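Local atomic coordinates of thiamine pyrophosphokinase (PDB entry 1IG0), a protein that catalyses the transfer of pyrophosphate from ATP to thiamine, yielding thiamine diphosphate and AMP, and is the only enzyme in yeast able to make this cofactor. Residues D17-R22 with E264-K269; D81-R86 with Y106-K111. All blocks are in the same frame, centred on the assembly; numbering follows the deposited sequence.

Contact 1: D17-R22 with E264-K269; sequences DLINIR and ETRGLK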
# COMPACT_ATOMS: atom_id res chain seq x y z
N ASP B 17 4.39 1.50 35.11
CA ASP B 17 3.79 2.55 35.93
C ASP B 17 2.37 2.33 36.49
O ASP B 17 2.16 2.20 37.70
CB ASP B 17 3.82 3.88 35.15
CG ASP B 17 5.22 4.32 34.81
OD1 ASP B 17 6.01 4.46 35.75
OD2 ASP B 17 5.52 4.53 33.61
N LEU B 18 1.41 2.30 35.59
CA LEU B 18 0.01 2.09 35.97
C LEU B 18 -0.65 1.24 34.89
O LEU B 18 -1.35 0.27 35.17
CB LEU B 18 -0.72 3.43 36.05
CG LEU B 18 -0.08 4.56 36.86
CD1 LEU B 18 -0.81 5.87 36.58
CD2 LEU B 18 -0.12 4.23 38.34
N ILE B 19 -0.39 1.65 33.65
CA ILE B 19 -0.90 1.01 32.45
C ILE B 19 -1.14 -0.49 32.55
O ILE B 19 -0.61 -1.17 33.44
CB ILE B 19 0.06 1.24 31.27
CG1 ILE B 19 1.39 0.54 31.56
CG2 ILE B 19 0.29 2.73 31.07
CD1 ILE B 19 2.33 0.46 30.37
N ASN B 20 -1.93 -1.01 31.62
CA ASN B 20 -2.24 -2.43 31.59
C ASN B 20 -1.86 -3.05 30.25
O ASN B 20 -2.33 -2.62 29.19
CB ASN B 20 -3.73 -2.64 31.87
CG ASN B 20 -4.10 -2.28 33.30
OD1 ASN B 20 -3.62 -2.91 34.25
ND2 ASN B 20 -4.94 -1.27 33.45
N ILE B 21 -1.00 -4.05 30.32
CA ILE B 21 -0.52 -4.76 29.14
C ILE B 21 -1.43 -5.94 28.85
O ILE B 21 -1.53 -6.88 29.64
CB ILE B 21 0.92 -5.25 29.36
CG1 ILE B 21 1.82 -4.05 29.64
CG2 ILE B 21 1.41 -6.03 28.15
CD1 ILE B 21 3.20 -4.41 30.17
N ARG B 22 -2.08 -5.89 27.71
CA ARG B 22 -2.99 -6.94 27.32
C ARG B 22 -2.37 -7.99 26.40
O ARG B 22 -2.92 -9.07 26.23
CB ARG B 22 -4.17 -6.32 26.63
CG ARG B 22 -5.18 -7.33 26.26
CD ARG B 22 -6.09 -6.73 25.22
NE ARG B 22 -7.18 -7.61 24.79
CZ ARG B 22 -8.12 -7.28 23.91
NH1 ARG B 22 -8.12 -6.09 23.35
NH2 ARG B 22 -9.04 -8.17 23.56
N GLU B 264 -2.50 5.76 24.32
CA GLU B 264 -1.17 6.05 24.82
C GLU B 264 -0.08 5.16 24.23
O GLU B 264 -0.32 4.00 23.92
CB GLU B 264 -1.15 5.91 26.35
CG GLU B 264 0.25 5.74 26.95
CD GLU B 264 0.22 5.53 28.45
OE1 GLU B 264 -0.62 4.74 28.93
OE2 GLU B 264 1.05 6.15 29.15
N THR B 265 1.10 5.74 24.07
CA THR B 265 2.26 5.02 23.57
C THR B 265 3.42 5.42 24.47
O THR B 265 3.47 6.54 24.98
CB THR B 265 2.62 5.39 22.12
OG1 THR B 265 3.06 6.75 22.06
CG2 THR B 265 1.42 5.20 21.22
N ARG B 266 4.33 4.48 24.69
CA ARG B 266 5.51 4.72 25.50
C ARG B 266 6.66 4.02 24.78
O ARG B 266 6.59 2.83 24.51
CB ARG B 266 5.34 4.11 26.90
CG ARG B 266 4.26 4.75 27.75
CD ARG B 266 4.24 4.13 29.15
NE ARG B 266 3.28 4.78 30.03
CZ ARG B 266 3.10 4.45 31.31
NH1 ARG B 266 3.81 3.49 31.87
NH2 ARG B 266 2.19 5.10 32.04
N GLY B 267 7.70 4.77 24.45
CA GLY B 267 8.83 4.16 23.77
C GLY B 267 8.98 4.52 22.30
O GLY B 267 9.77 3.90 21.59
N LEU B 268 8.22 5.51 21.84
CA LEU B 268 8.31 5.96 20.45
C LEU B 268 8.94 7.35 20.47
O LEU B 268 8.69 8.13 21.39
CB LEU B 268 6.92 6.03 19.81
CG LEU B 268 6.16 4.72 19.56
CD1 LEU B 268 4.76 5.05 19.05
CD2 LEU B 268 6.91 3.87 18.55
N LYS B 269 9.77 7.65 19.47
CA LYS B 269 10.42 8.95 19.39
C LYS B 269 9.39 10.04 19.65
O LYS B 269 9.67 11.04 20.30
CB LYS B 269 11.05 9.15 18.00
CG LYS B 269 11.72 10.50 17.81
CD LYS B 269 12.88 10.72 18.76
CE LYS B 269 13.54 12.07 18.50
NZ LYS B 269 14.65 12.35 19.44

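Contact 2: D81-R86 with Y106-K111; sequences DDETLR and YKYYRK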
# COMPACT_ATOMS: atom_id res chain seq x y z
N ASP B 81 18.43 -20.53 -11.34
CA ASP B 81 19.75 -21.13 -11.41
C ASP B 81 20.00 -22.60 -10.96
O ASP B 81 20.10 -23.51 -11.80
CB ASP B 81 20.72 -20.14 -10.75
CG ASP B 81 20.53 -18.75 -11.28
OD1 ASP B 81 20.18 -18.64 -12.48
OD2 ASP B 81 20.74 -17.79 -10.50
N ASP B 82 20.10 -22.85 -9.66
CA ASP B 82 20.39 -24.22 -9.23
C ASP B 82 19.18 -25.15 -9.10
O ASP B 82 18.28 -24.91 -8.30
CB ASP B 82 21.17 -24.20 -7.91
CG ASP B 82 21.86 -25.52 -7.63
OD1 ASP B 82 22.64 -25.97 -8.50
OD2 ASP B 82 21.63 -26.10 -6.56
N GLU B 83 19.19 -26.21 -9.89
CA GLU B 83 18.11 -27.20 -9.88
C GLU B 83 18.08 -27.91 -8.53
O GLU B 83 17.02 -28.28 -8.04
CB GLU B 83 18.31 -28.23 -10.99
CG GLU B 83 17.25 -28.20 -12.07
CD GLU B 83 15.84 -28.31 -11.52
OE1 GLU B 83 15.56 -29.27 -10.77
OE2 GLU B 83 15.02 -27.44 -11.84
N THR B 84 19.26 -28.11 -7.95
CA THR B 84 19.37 -28.77 -6.66
C THR B 84 18.55 -28.02 -5.62
O THR B 84 17.81 -28.62 -4.84
CB THR B 84 20.83 -28.84 -6.18
OG1 THR B 84 21.62 -29.58 -7.13
CG2 THR B 84 20.92 -29.50 -4.82
N LEU B 85 18.70 -26.70 -5.60
CA LEU B 85 17.97 -25.87 -4.65
C LEU B 85 16.49 -25.81 -5.00
O LEU B 85 15.63 -25.89 -4.12
CB LEU B 85 18.56 -24.46 -4.62
CG LEU B 85 19.97 -24.34 -4.02
CD1 LEU B 85 20.41 -22.88 -4.04
CD2 LEU B 85 19.97 -24.88 -2.60
N ARG B 86 16.19 -25.67 -6.29
CA ARG B 86 14.80 -25.61 -6.73
C ARG B 86 14.05 -26.84 -6.25
O ARG B 86 12.92 -26.74 -5.76
CB ARG B 86 14.73 -25.53 -8.26
CG ARG B 86 13.32 -25.69 -8.81
CD ARG B 86 13.32 -25.72 -10.32
NE ARG B 86 13.39 -24.39 -10.91
CZ ARG B 86 13.66 -24.16 -12.19
NH1 ARG B 86 13.88 -25.17 -13.02
NH2 ARG B 86 13.68 -22.91 -12.65
N TYR B 106 3.62 -25.72 -14.25
CA TYR B 106 2.63 -26.69 -13.79
C TYR B 106 3.18 -28.10 -13.88
O TYR B 106 3.12 -28.87 -12.91
CB TYR B 106 1.35 -26.59 -14.62
CG TYR B 106 0.34 -27.68 -14.32
CD1 TYR B 106 -0.31 -27.73 -13.09
CD2 TYR B 106 0.06 -28.67 -15.26
CE1 TYR B 106 -1.22 -28.75 -12.80
CE2 TYR B 106 -0.84 -29.69 -14.98
CZ TYR B 106 -1.48 -29.73 -13.75
OH TYR B 106 -2.37 -30.74 -13.47
N LYS B 107 3.72 -28.45 -15.04
CA LYS B 107 4.27 -29.78 -15.25
C LYS B 107 5.40 -30.11 -14.28
O LYS B 107 5.47 -31.22 -13.76
CB LYS B 107 4.80 -29.94 -16.68
CG LYS B 107 3.72 -30.06 -17.76
CD LYS B 107 4.29 -30.75 -19.00
CE LYS B 107 3.23 -31.00 -20.06
NZ LYS B 107 2.83 -29.75 -20.77
N TYR B 108 6.27 -29.14 -14.03
CA TYR B 108 7.40 -29.33 -13.13
C TYR B 108 6.98 -29.68 -11.70
O TYR B 108 7.49 -30.64 -11.12
CB TYR B 108 8.28 -28.07 -13.09
CG TYR B 108 9.43 -28.18 -12.12
CD1 TYR B 108 10.55 -28.95 -12.41
CD2 TYR B 108 9.38 -27.54 -10.88
CE1 TYR B 108 11.60 -29.08 -11.50
CE2 TYR B 108 10.42 -27.66 -9.96
CZ TYR B 108 11.52 -28.43 -10.28
OH TYR B 108 12.55 -28.55 -9.37
N TYR B 109 6.06 -28.90 -11.15
CA TYR B 109 5.61 -29.13 -9.78
C TYR B 109 4.69 -30.34 -9.66
O TYR B 109 4.68 -31.00 -8.62
CB TYR B 109 4.93 -27.88 -9.23
CG TYR B 109 5.93 -26.80 -8.87
CD1 TYR B 109 5.76 -25.49 -9.30
CD2 TYR B 109 7.05 -27.10 -8.10
CE1 TYR B 109 6.69 -24.50 -8.98
CE2 TYR B 109 7.99 -26.13 -7.78
CZ TYR B 109 7.81 -24.83 -8.23
OH TYR B 109 8.74 -23.87 -7.92
N ARG B 110 3.93 -30.63 -10.70
CA ARG B 110 3.05 -31.78 -10.65
C ARG B 110 3.91 -33.04 -10.65
O ARG B 110 3.67 -33.97 -9.87
CB ARG B 110 2.11 -31.83 -11.85
CG ARG B 110 0.93 -32.75 -11.60
CD ARG B 110 0.11 -33.05 -12.84
NE ARG B 110 -1.18 -33.63 -12.48
CZ ARG B 110 -1.33 -34.65 -11.63
NH1 ARG B 110 -0.28 -35.20 -11.05
NH2 ARG B 110 -2.55 -35.10 -11.35
N LYS B 111 4.92 -33.05 -11.51
CA LYS B 111 5.83 -34.19 -11.62
C LYS B 111 6.52 -34.42 -10.28
O LYS B 111 6.75 -35.56 -9.88
CB LYS B 111 6.88 -33.93 -12.70
CG LYS B 111 7.20 -35.16 -13.55
CD LYS B 111 8.64 -35.15 -14.05
CE LYS B 111 8.97 -33.90 -14.86
NZ LYS B 111 8.23 -33.84 -16.15
O HOH W 1 10.73 -25.03 -6.19

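Contact 1: D17-R22 with E264-K269
Arg266, at the end of strand 260-266, reaches out to the loop that carries Asp17 and Ile19 and holds its guanidinium between two carboxylates. Its chain is extended from CG to NE (chi2 -176°, chi3 176°), which carries the charged end past the strand to the loop. Arg266 NH1 forms a salt bridge with Asp17 OD2 at 2.7 Å; the carboxylate plane is turned 62° from the guanidinium, so this is an oblique one-oxygen contact and not a flat, two-pronged pairing. On the strand itself, Arg266 NE donates to Glu264 OE2 at 2.8 Å, meeting the oxygen from above the carboxylate plane, and Arg266 NH2 adds a weak bond to the same oxygen. Ile19 supplies the nonpolar part. Its CG2 methyl lies over one guanidinium face, toward the rim and 3.2 Å from Arg266 NH2, while also lying 3.1 Å from Glu264 OE1. The other branch of Ile19, through CG1, brings CD1 to 3.7 Å from Arg266 NH1. Phe297 of the adjacent strand 295-300 touches both Ile19 and Arg266, placing the cluster against the five-stranded sheet of the thiamine-binding part of the chain. With an alanine at Arg266, Asp17 and Glu264 would probably lose their shared cation, and the Ile19 methyl the flat group it lies against. Asp17, Glu264 and Arg266 thus form a salt-bridge network at the surface: one arginine probably offsets two acidic charges and ties the loop before strand 23-26 to strand 260-266.

Contact 2: D81-R86 with Y106-K111
Tyr108 of helix 103-111 points its phenol at helix 83-88, where the aliphatic part of Arg86 receives it. In this packing Tyr108 OH lies 3.0 Å from Arg86 CG, and Tyr108 CE2 lies 3.7 Å from the same carbon. Arg86 CG lies anti to the backbone N (chi1 171°), and a bend at chi3 (-81°) turns the chain away beyond CD, leaving the guanidinium above the Tyr108 ring. The guanidinium and ring planes are 67° apart, and Arg86 CZ is 5.3 Å from the Tyr108 ring centroid, a long cation-pi approach giving at most a weak attraction. Among the polar contacts, Tyr108 OH donates a weak hydrogen bond to Glu83 OE1 at 3.4 Å. The other oxygen of Glu83 is modelled in a salt bridge with Arg86 NH1, although its position is less certain. A water provides a second link, donating to Arg86 O at 2.8 Å and accepting from Tyr109 OH at 2.9 Å in the plane of that ring. Helix 71-78 joins the two helices at this site in the catalytic domain: its Tyr76 packs edge-to-face with Tyr108 and accepts from Arg86 NH2 through its carbonyl, while Tyr109 rests on Ala72 and Leu75 of the same helix.

The two contacts lie on opposite sides of the chain's centre, their own centres 49 Å apart and their nearest atoms about 38 Å apart. Along the chain contact 2 is nested in the loop closed by contact 1: residues 17-22 come first, then 81-86 and 106-111, and 264-269 last. They share no sheet. Contact 1 belongs to the five-stranded sheet containing strands 23-26 and 260-266, whereas contact 2 joins helices beside the parallel end of the ten-stranded sheet, near strands 93-96 and 115-118. The chain thus leaves its N-terminal loop, builds the catalytic domain, and returns to close contact 1 in the thiamine-binding region, so the two contacts belong to separate parts of the fold.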